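Local atomic coordinates of histone-lysine N-methyltransferase, H3 lysine-9 specific SUVH4 (Arabidopsis thaliana, PDB entry 4QEO), a protein that methylates a specific lysine of the histone H3 tail, a mark of transcriptional repression, and binds methylated DNA, linking histone methylation to the maintenance of DNA methylation. Residues T127-G132 with K144-E149; A305-K308 with N313-Y316; I63-R68 with G214-T219; G248-G253 with G453-F458. All coordinates share one frame; numbering follows the deposited sequence.

Interaction 1 of 4, residues T127-G132 with K144-E149; sequences TYTGQG and KDQLLE. With nucleotides of chain B.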
# COMPACT_ATOMS: atom_id res chain seq x y z
N THR A 127 -26.61 -11.45 -9.88
CA THR A 127 -27.83 -11.64 -9.13
C THR A 127 -27.45 -11.62 -7.66
O THR A 127 -26.83 -12.56 -7.16
CB THR A 127 -28.53 -12.97 -9.51
OG1 THR A 127 -28.74 -12.99 -10.92
CG2 THR A 127 -29.91 -13.08 -8.81
N TYR A 128 -27.76 -10.52 -6.99
CA TYR A 128 -27.30 -10.28 -5.62
C TYR A 128 -28.44 -10.54 -4.65
O TYR A 128 -29.54 -9.98 -4.79
CB TYR A 128 -26.85 -8.82 -5.51
CG TYR A 128 -26.15 -8.48 -4.21
CD1 TYR A 128 -24.85 -8.90 -3.97
CD2 TYR A 128 -26.78 -7.71 -3.25
CE1 TYR A 128 -24.19 -8.55 -2.77
CE2 TYR A 128 -26.14 -7.35 -2.08
CZ TYR A 128 -24.85 -7.77 -1.84
OH TYR A 128 -24.23 -7.41 -0.67
N THR A 129 -28.20 -11.42 -3.67
CA THR A 129 -29.22 -11.70 -2.69
C THR A 129 -29.37 -10.54 -1.73
O THR A 129 -28.38 -9.93 -1.33
CB THR A 129 -28.90 -12.97 -1.90
OG1 THR A 129 -28.43 -13.97 -2.81
CG2 THR A 129 -30.14 -13.49 -1.15
N GLY A 130 -30.61 -10.25 -1.33
CA GLY A 130 -30.83 -9.28 -0.27
C GLY A 130 -30.21 -9.72 1.05
O GLY A 130 -29.74 -10.85 1.19
N GLN A 131 -30.21 -8.83 2.03
CA GLN A 131 -29.72 -9.16 3.37
C GLN A 131 -30.83 -9.84 4.18
O GLN A 131 -32.04 -9.70 3.89
CB GLN A 131 -29.27 -7.88 4.09
CG GLN A 131 -30.42 -6.89 4.36
CD GLN A 131 -30.01 -5.66 5.18
OE1 GLN A 131 -29.69 -4.62 4.62
NE2 GLN A 131 -30.03 -5.78 6.52
N GLY A 132 -30.43 -10.63 5.17
CA GLY A 132 -31.38 -11.11 6.16
C GLY A 132 -31.48 -12.61 6.18
O GLY A 132 -31.25 -13.26 5.16
N LYS A 144 -33.98 -18.35 7.77
CA LYS A 144 -35.37 -17.92 7.79
C LYS A 144 -35.65 -17.03 6.60
O LYS A 144 -34.73 -16.72 5.83
CB LYS A 144 -35.75 -17.20 9.09
CG LYS A 144 -34.93 -15.98 9.39
CD LYS A 144 -35.48 -15.31 10.63
CE LYS A 144 -34.39 -14.66 11.42
NZ LYS A 144 -34.80 -14.51 12.84
N ASP A 145 -36.91 -16.61 6.47
CA ASP A 145 -37.33 -15.76 5.36
C ASP A 145 -36.72 -14.38 5.42
O ASP A 145 -36.47 -13.84 6.51
CB ASP A 145 -38.85 -15.56 5.39
CG ASP A 145 -39.64 -16.79 4.98
OD1 ASP A 145 -39.04 -17.82 4.61
OD2 ASP A 145 -40.90 -16.71 5.03
N GLN A 146 -36.51 -13.78 4.24
CA GLN A 146 -36.15 -12.38 4.15
C GLN A 146 -37.38 -11.46 4.09
O GLN A 146 -38.47 -11.89 3.77
CB GLN A 146 -35.24 -12.13 2.92
CG GLN A 146 -33.86 -12.81 3.08
CD GLN A 146 -32.87 -12.39 2.01
OE1 GLN A 146 -33.24 -11.91 0.94
NE2 GLN A 146 -31.59 -12.55 2.31
N LEU A 147 -37.17 -10.18 4.38
CA LEU A 147 -38.22 -9.18 4.31
C LEU A 147 -37.78 -8.00 3.47
O LEU A 147 -36.59 -7.66 3.42
CB LEU A 147 -38.53 -8.68 5.71
CG LEU A 147 -39.18 -9.70 6.63
CD1 LEU A 147 -39.00 -9.27 8.07
CD2 LEU A 147 -40.64 -9.78 6.27
N LEU A 148 -38.74 -7.34 2.85
CA LEU A 148 -38.47 -6.18 2.01
C LEU A 148 -38.31 -4.94 2.90
O LEU A 148 -39.19 -4.08 2.96
CB LEU A 148 -39.60 -6.00 1.01
CG LEU A 148 -39.41 -5.00 -0.13
CD1 LEU A 148 -38.06 -5.23 -0.87
CD2 LEU A 148 -40.63 -5.07 -1.09
N GLU A 149 -37.19 -4.87 3.59
CA GLU A 149 -36.84 -3.78 4.47
C GLU A 149 -35.33 -3.55 4.53
O GLU A 149 -34.57 -4.33 4.07
CB GLU A 149 -37.41 -3.99 5.88
CG GLU A 149 -37.21 -5.38 6.38
CD GLU A 149 -37.63 -5.58 7.81
OE1 GLU A 149 -38.69 -5.10 8.20
OE2 GLU A 149 -36.89 -6.24 8.52
N1 5CM B 7 -22.69 -10.64 1.59
C2 5CM B 7 -22.63 -11.37 0.40
N3 5CM B 7 -23.65 -11.43 -0.45
C4 5CM B 7 -24.77 -10.81 -0.20
C5 5CM B 7 -24.87 -10.06 1.05
C5A 5CM B 7 -26.14 -9.36 1.37
C6 5CM B 7 -23.80 -10.03 1.91
O2 5CM B 7 -21.62 -11.94 0.08
N4 5CM B 7 -25.80 -10.86 -1.01
C1' 5CM B 7 -21.58 -10.68 2.51
C2' 5CM B 7 -21.05 -9.42 3.17
C3' 5CM B 7 -20.46 -10.00 4.44
C4' 5CM B 7 -21.51 -11.02 4.83
O4' 5CM B 7 -22.01 -11.48 3.60
O3' 5CM B 7 -19.26 -10.70 4.19
C5' 5CM B 7 -22.60 -10.54 5.78
O5' 5CM B 7 -23.32 -9.40 5.39
P 5CM B 7 -24.80 -9.13 5.82
OP1 5CM B 7 -25.29 -8.08 5.00
OP2 5CM B 7 -25.50 -10.35 5.94
P DT B 6 -29.87 -8.76 8.98
OP1 DT B 6 -30.50 -8.24 7.82
OP2 DT B 6 -30.12 -10.10 9.37
O5' DT B 6 -28.30 -8.61 8.91
C5' DT B 6 -27.71 -7.45 8.36
C4' DT B 6 -26.24 -7.43 8.67
O4' DT B 6 -26.07 -7.25 10.09
C3' DT B 6 -25.50 -8.72 8.31
O3' DT B 6 -24.59 -8.52 7.24
C2' DT B 6 -24.81 -9.12 9.60
C1' DT B 6 -24.85 -7.86 10.42
N1 DT B 6 -24.81 -8.08 11.87
C2 DT B 6 -24.14 -7.17 12.65
O2 DT B 6 -23.64 -6.17 12.21
N3 DT B 6 -24.12 -7.48 13.99
C4 DT B 6 -24.66 -8.59 14.60
O4 DT B 6 -24.55 -8.73 15.80
C5 DT B 6 -25.34 -9.51 13.72
C7 DT B 6 -25.96 -10.74 14.29
C6 DT B 6 -25.38 -9.21 12.42
O HOH W 1 -34.59 -9.40 5.38
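Gln146 reaches across to the carbonyls of Gly130 and Gly132, just beyond strand 125-129 of the SRA domain, beside the 5-methylcytosine. Its CG lies anti to its own carbonyl carbon (chi1 -67°), and the extended chain beyond carries the amide across. Gln146 NE2 donates twice: to Gly130 O at 2.8 Å, coming from above the carbonyl plane, and to Gly132 O at 3.0 Å, which lies close to the plane of the Gln146 amide, in a fairly straight bond (161° at hydrogen). Because Gln146 OE1 is bonded to Tyr205 N on strand 203-211, both ends of the amide are held and its rotation is fixed. With an alanine here, Gly130 O would probably lose its NE2 donor and Tyr205 N its acceptor, leaving the loop less well tied to that strand. Leu147 N adds a water bridge, its water lying 2.9 Å from that nitrogen and donating to Gln131 O. The strand end and the loop after it meet the DNA of chain B: Thr129 O accepts from 5CM7 N4 at 2.8 Å, while that N4 sits 3.3 Å above one face of the Tyr128 ring. Gln131 NE2 donates to DT6 OP1 at 2.8 Å, nearly linearly (170°).

Interaction 2 of 4, residues A305-K308 with N313-Y316; sequences ACAK and NFPY. With ZN (zinc ion), chain F.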
# COMPACT_ATOMS: atom_id res chain seq x y z
N ALA A 305 17.49 -1.22 25.71
CA ALA A 305 18.08 0.09 25.46
C ALA A 305 17.78 0.63 24.06
O ALA A 305 17.76 1.84 23.83
CB ALA A 305 19.58 0.03 25.67
N CYS A 306 17.58 -0.27 23.10
CA CYS A 306 17.36 0.19 21.73
C CYS A 306 15.97 0.85 21.64
O CYS A 306 15.80 1.92 21.02
CB CYS A 306 17.58 -0.97 20.73
SG CYS A 306 19.23 -1.84 20.90
N ALA A 307 15.00 0.26 22.33
CA ALA A 307 13.68 0.87 22.47
C ALA A 307 13.81 2.26 23.08
O ALA A 307 13.21 3.22 22.59
CB ALA A 307 12.78 0.00 23.33
N LYS A 308 14.60 2.36 24.15
CA LYS A 308 14.84 3.63 24.82
C LYS A 308 15.39 4.66 23.84
O LYS A 308 14.99 5.83 23.86
CB LYS A 308 15.80 3.45 25.99
CG LYS A 308 15.24 2.60 27.12
CD LYS A 308 16.21 2.58 28.30
CE LYS A 308 15.62 1.82 29.48
NZ LYS A 308 14.28 2.36 29.86
N ASN A 313 9.83 3.18 22.99
CA ASN A 313 8.90 2.28 22.31
C ASN A 313 9.50 1.68 21.04
O ASN A 313 10.40 2.26 20.44
CB ASN A 313 7.61 3.03 21.97
CG ASN A 313 7.84 4.51 21.69
OD1 ASN A 313 8.59 4.87 20.78
ND2 ASN A 313 7.19 5.37 22.47
N PHE A 314 9.02 0.51 20.66
CA PHE A 314 9.46 -0.13 19.43
C PHE A 314 8.79 0.48 18.21
O PHE A 314 7.56 0.64 18.17
CB PHE A 314 9.22 -1.64 19.48
CG PHE A 314 10.04 -2.32 20.53
CD1 PHE A 314 11.38 -2.61 20.30
CD2 PHE A 314 9.49 -2.66 21.76
CE1 PHE A 314 12.15 -3.23 21.27
CE2 PHE A 314 10.25 -3.29 22.73
CZ PHE A 314 11.59 -3.57 22.48
N PRO A 315 9.60 0.87 17.21
CA PRO A 315 9.12 1.49 15.97
C PRO A 315 8.47 0.47 15.04
O PRO A 315 7.67 0.86 14.18
CB PRO A 315 10.40 2.08 15.36
CG PRO A 315 11.51 1.23 15.92
CD PRO A 315 11.07 0.86 17.31
N TYR A 316 8.79 -0.81 15.22
CA TYR A 316 8.21 -1.86 14.39
C TYR A 316 7.22 -2.68 15.17
O TYR A 316 7.40 -2.89 16.37
CB TYR A 316 9.27 -2.81 13.84
CG TYR A 316 10.33 -2.19 12.97
CD1 TYR A 316 10.05 -1.81 11.66
CD2 TYR A 316 11.62 -2.01 13.45
CE1 TYR A 316 11.03 -1.26 10.86
CE2 TYR A 316 12.61 -1.46 12.66
CZ TYR A 316 12.31 -1.09 11.37
OH TYR A 316 13.30 -0.54 10.59
ZN ZN F . 19.23 -3.95 20.60
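The triangular three-zinc cluster of the pre-SET domain is flanked here by a short helix, 305-309, and by the chain that returns beside it, with Ala307 and Phe314 in contact. The helix supplies one ligand, Cys306, whose SG lies 2.1 Å from the zinc ion; Cys292, Cys334 and Cys338 complete that site. Cys292 and Cys334 each bind a second zinc as well, so this corner is joined to the rest of the cluster through shared sulfurs. The next residue along the helix points elsewhere: while Cys306 turns its sulfur to the metal, the methyl group of Ala307 is directed at the 313-316 segment. There it lies over one face of the Phe314 ring in a CH-pi contact, its CB 4.0 Å from the ring centroid and 17° off the ring normal. The approach is displaced toward the rim, with CB nearly equally far from CE1 and CZ. With chi1 at -65° the Phe314 ring swings to the side of the backbone N, and its outer atoms come back to the helix although the CB bond does not aim there. The same ring comes within about 4 Å of the side chains of Cys298 and Cys304, nearest atoms, and about 5 Å from another zinc ion, so it packs hydrophobic surface against the metal-thiolate core. Backbone atoms close the turn where the CA atoms of Ala307 and Asn313 are 5.0 Å apart: Asn313 N gives Ala307 O a weak hydrogen bond, 3.4 Å long and bent to 128° at hydrogen.

Interaction 3 of 4, residues I63-R68 with G214-T219; sequences IDVGHR and GQPELT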
# COMPACT_ATOMS: atom_id res chain seq x y z
N ILE A 63 -11.43 7.72 -5.80
CA ILE A 63 -11.56 6.26 -5.77
C ILE A 63 -12.02 5.79 -7.14
O ILE A 63 -13.22 5.84 -7.47
CB ILE A 63 -12.53 5.77 -4.68
CG1 ILE A 63 -12.03 6.26 -3.31
CG2 ILE A 63 -12.66 4.24 -4.71
CD1 ILE A 63 -12.91 5.89 -2.14
N ASP A 64 -11.05 5.36 -7.94
CA ASP A 64 -11.31 5.01 -9.32
C ASP A 64 -11.84 3.60 -9.38
O ASP A 64 -11.59 2.78 -8.49
CB ASP A 64 -10.02 5.05 -10.16
CG ASP A 64 -9.36 6.42 -10.17
OD1 ASP A 64 -10.06 7.46 -10.12
OD2 ASP A 64 -8.12 6.45 -10.27
N VAL A 65 -12.58 3.31 -10.44
CA VAL A 65 -12.96 1.94 -10.72
C VAL A 65 -11.71 1.08 -10.82
O VAL A 65 -10.73 1.44 -11.49
CB VAL A 65 -13.80 1.86 -12.02
CG1 VAL A 65 -14.14 0.40 -12.35
CG2 VAL A 65 -15.07 2.68 -11.87
N GLY A 66 -11.73 -0.05 -10.13
CA GLY A 66 -10.56 -0.90 -9.99
C GLY A 66 -9.83 -0.73 -8.66
O GLY A 66 -8.93 -1.51 -8.34
N HIS A 67 -10.18 0.29 -7.90
CA HIS A 67 -9.49 0.52 -6.62
C HIS A 67 -9.46 -0.72 -5.73
O HIS A 67 -10.49 -1.34 -5.50
CB HIS A 67 -10.16 1.65 -5.85
CG HIS A 67 -9.35 2.11 -4.68
ND1 HIS A 67 -8.45 3.15 -4.76
CD2 HIS A 67 -9.26 1.63 -3.41
CE1 HIS A 67 -7.85 3.30 -3.59
NE2 HIS A 67 -8.32 2.39 -2.76
N ARG A 68 -8.28 -1.10 -5.25
CA ARG A 68 -8.17 -2.24 -4.36
C ARG A 68 -8.13 -1.84 -2.89
O ARG A 68 -7.26 -1.07 -2.47
CB ARG A 68 -6.91 -3.04 -4.67
CG ARG A 68 -6.95 -3.79 -5.97
CD ARG A 68 -6.03 -4.98 -5.88
NE ARG A 68 -6.20 -5.92 -6.98
CZ ARG A 68 -5.42 -5.97 -8.06
NH1 ARG A 68 -4.42 -5.12 -8.18
NH2 ARG A 68 -5.65 -6.87 -9.01
N GLY A 214 -19.83 3.34 -19.97
CA GLY A 214 -18.98 4.49 -19.68
C GLY A 214 -17.87 4.26 -18.66
O GLY A 214 -17.27 5.21 -18.15
N GLN A 215 -17.59 3.01 -18.35
CA GLN A 215 -16.59 2.70 -17.33
C GLN A 215 -15.50 1.85 -17.93
O GLN A 215 -15.69 1.24 -18.98
CB GLN A 215 -17.23 1.96 -16.13
CG GLN A 215 -18.48 2.62 -15.62
CD GLN A 215 -19.05 1.93 -14.38
OE1 GLN A 215 -18.68 2.26 -13.26
NE2 GLN A 215 -19.95 0.96 -14.59
N PRO A 216 -14.33 1.79 -17.27
CA PRO A 216 -13.28 0.88 -17.74
C PRO A 216 -13.80 -0.54 -17.74
O PRO A 216 -14.66 -0.87 -16.92
CB PRO A 216 -12.18 1.03 -16.68
CG PRO A 216 -12.39 2.39 -16.09
CD PRO A 216 -13.87 2.69 -16.19
N GLU A 217 -13.31 -1.37 -18.66
CA GLU A 217 -13.80 -2.73 -18.80
C GLU A 217 -13.51 -3.51 -17.53
O GLU A 217 -12.49 -3.28 -16.91
CB GLU A 217 -13.14 -3.40 -20.01
CG GLU A 217 -14.12 -3.98 -21.01
CD GLU A 217 -15.16 -2.96 -21.46
OE1 GLU A 217 -14.79 -1.78 -21.66
OE2 GLU A 217 -16.33 -3.34 -21.62
N LEU A 218 -14.41 -4.40 -17.13
CA LEU A 218 -14.09 -5.33 -16.05
C LEU A 218 -12.94 -6.21 -16.51
O LEU A 218 -12.98 -6.82 -17.57
CB LEU A 218 -15.27 -6.22 -15.70
CG LEU A 218 -16.22 -5.80 -14.59
CD1 LEU A 218 -17.27 -6.90 -14.35
CD2 LEU A 218 -15.45 -5.52 -13.33
N THR A 219 -11.91 -6.28 -15.68
CA THR A 219 -10.72 -7.03 -15.99
C THR A 219 -10.78 -8.43 -15.36
O THR A 219 -11.29 -8.61 -14.25
CB THR A 219 -9.46 -6.28 -15.51
OG1 THR A 219 -8.34 -7.17 -15.52
CG2 THR A 219 -9.67 -5.75 -14.09
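Val65 overlaps Gln215 and Pro216, presenting one methyl to the first and its branch carbon to the second. Val65 CG2 lies 3.9 Å from Gln215 OE1, the two side chains crossing at about a right angle, and Val65 CB is 4.3 Å from Pro216 CD, with CG of the same ring about as near. No hydrogen bond passes between the segments, and the 125 Å² they bury together marks a modest surface contact. The valine has its CG1 anti to the backbone N (chi1 177°), leaving CG2 beside that nitrogen and turned to the glutamine. Gln215 spends its polar atoms elsewhere: OE1 on Leu187 N and NE2 on Leu212 O. Both ends of its amide are therefore fixed, and the valine methyl meets an oxygen that already has a partner. Val65 itself rides on a type II beta turn from Asp64 to His67, closed by His67 N to Asp64 O at 2.9 Å. Gly66 occupies the turn's third position with phi 100°, where a beta carbon would crowd the carbonyl O of Val65. Around this turn of the SRA domain, Gly66 and His67 bond through their backbones to Tyr184 of strand 180-197, Val65 also rests on Tyr184 and on Arg211 of strand 203-211, and Ile63 and His67 pack on Val14 and Leu18 of helix 10-30.

Interaction 4 of 4, residues G248-G253 with G453-F458; sequences GLEFKG and GNFARF. With SAH (S-adenosyl-L-homocysteine), chain E.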
# COMPACT_ATOMS: atom_id res chain seq x y z
N GLY A 248 22.21 -14.24 -7.36
CA GLY A 248 21.70 -15.40 -6.65
C GLY A 248 21.90 -15.01 -5.20
O GLY A 248 21.72 -15.80 -4.26
N LEU A 249 22.28 -13.74 -5.03
CA LEU A 249 22.54 -13.14 -3.73
C LEU A 249 21.27 -12.86 -2.93
O LEU A 249 21.22 -13.10 -1.73
CB LEU A 249 23.32 -11.83 -3.92
CG LEU A 249 24.79 -11.96 -4.36
CD1 LEU A 249 25.50 -10.60 -4.35
CD2 LEU A 249 25.52 -12.96 -3.46
N GLU A 250 20.25 -12.33 -3.60
CA GLU A 250 18.99 -12.08 -2.92
C GLU A 250 18.27 -13.39 -2.65
O GLU A 250 18.34 -14.33 -3.44
CB GLU A 250 18.09 -11.14 -3.74
CG GLU A 250 18.65 -9.74 -3.92
CD GLU A 250 18.72 -8.93 -2.63
OE1 GLU A 250 18.30 -9.44 -1.56
OE2 GLU A 250 19.19 -7.78 -2.68
N PHE A 251 17.57 -13.43 -1.53
CA PHE A 251 16.85 -14.61 -1.11
C PHE A 251 15.78 -14.98 -2.13
O PHE A 251 15.43 -16.14 -2.30
CB PHE A 251 16.22 -14.35 0.26
CG PHE A 251 15.25 -15.40 0.68
CD1 PHE A 251 15.69 -16.66 1.04
CD2 PHE A 251 13.90 -15.12 0.73
CE1 PHE A 251 14.80 -17.63 1.43
CE2 PHE A 251 13.00 -16.09 1.12
CZ PHE A 251 13.45 -17.35 1.47
N LYS A 252 15.26 -13.97 -2.81
CA LYS A 252 14.33 -14.18 -3.90
C LYS A 252 14.91 -13.55 -5.15
O LYS A 252 15.30 -12.38 -5.12
CB LYS A 252 13.00 -13.53 -3.56
CG LYS A 252 12.32 -14.18 -2.38
CD LYS A 252 11.06 -13.45 -2.01
CE LYS A 252 10.19 -14.29 -1.11
NZ LYS A 252 8.92 -14.65 -1.80
N GLY A 253 14.99 -14.32 -6.22
CA GLY A 253 15.59 -13.84 -7.46
C GLY A 253 14.86 -12.64 -8.02
O GLY A 253 13.64 -12.50 -7.86
N GLY A 453 25.98 -2.00 -6.46
CA GLY A 453 24.92 -1.78 -5.49
C GLY A 453 23.93 -2.92 -5.49
O GLY A 453 24.12 -3.91 -6.19
N ASN A 454 22.88 -2.80 -4.68
CA ASN A 454 21.75 -3.72 -4.76
C ASN A 454 20.68 -3.16 -5.71
O ASN A 454 20.95 -2.21 -6.45
CB ASN A 454 21.19 -4.02 -3.38
CG ASN A 454 20.43 -2.85 -2.79
OD1 ASN A 454 20.54 -1.72 -3.25
ND2 ASN A 454 19.66 -3.12 -1.74
N PHE A 455 19.47 -3.72 -5.68
CA PHE A 455 18.44 -3.36 -6.67
C PHE A 455 17.82 -1.98 -6.47
O PHE A 455 17.15 -1.45 -7.37
CB PHE A 455 17.34 -4.43 -6.75
CG PHE A 455 16.36 -4.40 -5.59
CD1 PHE A 455 15.21 -3.63 -5.64
CD2 PHE A 455 16.58 -5.18 -4.46
CE1 PHE A 455 14.32 -3.61 -4.59
CE2 PHE A 455 15.69 -5.17 -3.41
CZ PHE A 455 14.55 -4.39 -3.48
N ALA A 456 18.04 -1.41 -5.29
CA ALA A 456 17.45 -0.12 -4.93
C ALA A 456 17.68 0.95 -5.98
O ALA A 456 16.79 1.78 -6.22
CB ALA A 456 18.01 0.34 -3.58
N ARG A 457 18.85 0.94 -6.60
CA ARG A 457 19.21 1.96 -7.59
C ARG A 457 18.32 1.97 -8.85
O ARG A 457 18.32 2.94 -9.61
CB ARG A 457 20.69 1.84 -7.99
CG ARG A 457 21.07 0.46 -8.51
CD ARG A 457 21.21 0.44 -10.02
NE ARG A 457 22.46 1.05 -10.44
CZ ARG A 457 22.79 1.29 -11.71
NH1 ARG A 457 23.96 1.85 -11.99
NH2 ARG A 457 21.96 0.98 -12.69
N PHE A 458 17.57 0.89 -9.06
CA PHE A 458 16.72 0.77 -10.24
C PHE A 458 15.33 1.37 -10.02
O PHE A 458 14.51 1.43 -10.94
CB PHE A 458 16.58 -0.69 -10.67
CG PHE A 458 17.84 -1.28 -11.23
CD1 PHE A 458 18.30 -0.90 -12.48
CD2 PHE A 458 18.58 -2.20 -10.50
CE1 PHE A 458 19.47 -1.42 -13.00
CE2 PHE A 458 19.75 -2.74 -11.02
CZ PHE A 458 20.19 -2.35 -12.27
N SAH E . 15.46 4.31 -14.61
CA SAH E . 16.81 4.37 -14.05
CB SAH E . 16.79 4.02 -12.56
CG SAH E . 16.62 5.23 -11.65
SD SAH E . 18.14 6.19 -11.48
C SAH E . 17.77 3.48 -14.84
O SAH E . 18.80 3.05 -14.32
OXT SAH E . 17.54 3.17 -16.01
C5' SAH E . 17.33 7.77 -11.83
C4' SAH E . 17.42 8.11 -13.31
O4' SAH E . 16.34 7.50 -13.99
C3' SAH E . 17.34 9.61 -13.56
O3' SAH E . 18.60 10.14 -13.86
C2' SAH E . 16.41 9.75 -14.74
O2' SAH E . 17.14 9.88 -15.94
C1' SAH E . 15.63 8.45 -14.76
N9 SAH E . 14.33 8.71 -14.13
C8 SAH E . 13.95 8.38 -12.85
N7 SAH E . 12.68 8.80 -12.65
C5 SAH E . 12.25 9.40 -13.78
C6 SAH E . 11.05 10.01 -14.12
N6 SAH E . 10.06 10.05 -13.22
N1 SAH E . 10.89 10.56 -15.37
C2 SAH E . 11.92 10.51 -16.29
N3 SAH E . 13.12 9.90 -15.95
C4 SAH E . 13.28 9.36 -14.72
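Glu250 and Phe455 touch without a hydrogen bond between the segments, where a loop of the pre-SET region meets the SET domain behind the cofactor pocket. Glu250 OE2 comes to 4.1 Å from Phe455 CD2, at the edge of the ring and near its plane; the carboxylate is turned 75° from the ring plane. The same oxygen is 4.3 Å from Asn454 CB. Between the nearest CA atoms, those of Glu250 and Asn454, the gap is 9.0 Å, so side chains do the bridging. Phe455 has CG between its backbone N and carbonyl carbon (chi1 76°), which places the ring edge before the acid. Hydrogen bonds, by contrast, lie outside the interface or within one segment. Glu250 OE2 is bonded to Tyr273 OH, and Asn454 ND2 and OD1 bond to Glu383 O at the end of strand 380-383 and to Ile385 N just beyond it. Within 453-458, Asn454 OD1 also takes a weak bond from Ala456 N, and Phe458 N donates to Phe455 O at 2.9 Å, winding the chain into a 3-10 turn. Ligand contacts follow at the end of that turn: Arg457 O lies 3.5 Å and Phe458 O 3.8 Å from CB of S-adenosyl-L-homocysteine, while cation-pi pairs with Tyr402 and Phe271 hold the Arg457 guanidinium. The buried carboxylate thus faces the weakly positive rim of a ring, at most a weak electrostatic attraction; its charge is probably stabilised mainly by Tyr273 and, through a long, weak ion pair from OE1, by Lys275.

In the fold
Along the chain the four contacts form two nested pairs. Interaction 3 opens first and encloses interaction 1; after it closes, interaction 4 opens in the pre-SET region and closes in the SET domain, with interaction 2 inside its loop. Interactions 1 and 3, with centres 27 Å apart, are both tied to the SRA sheet through strand 203-211. Interactions 2 and 4, with centres 28 Å apart, belong to the catalytic half, one at the zinc cluster and the other beside the cofactor pocket. Interactions 1 and 4 stand about 53 Å apart, centre to centre, on opposite sides of the chain's centre, so methylated-DNA reading and methyl transfer occupy well-separated parts of one chain.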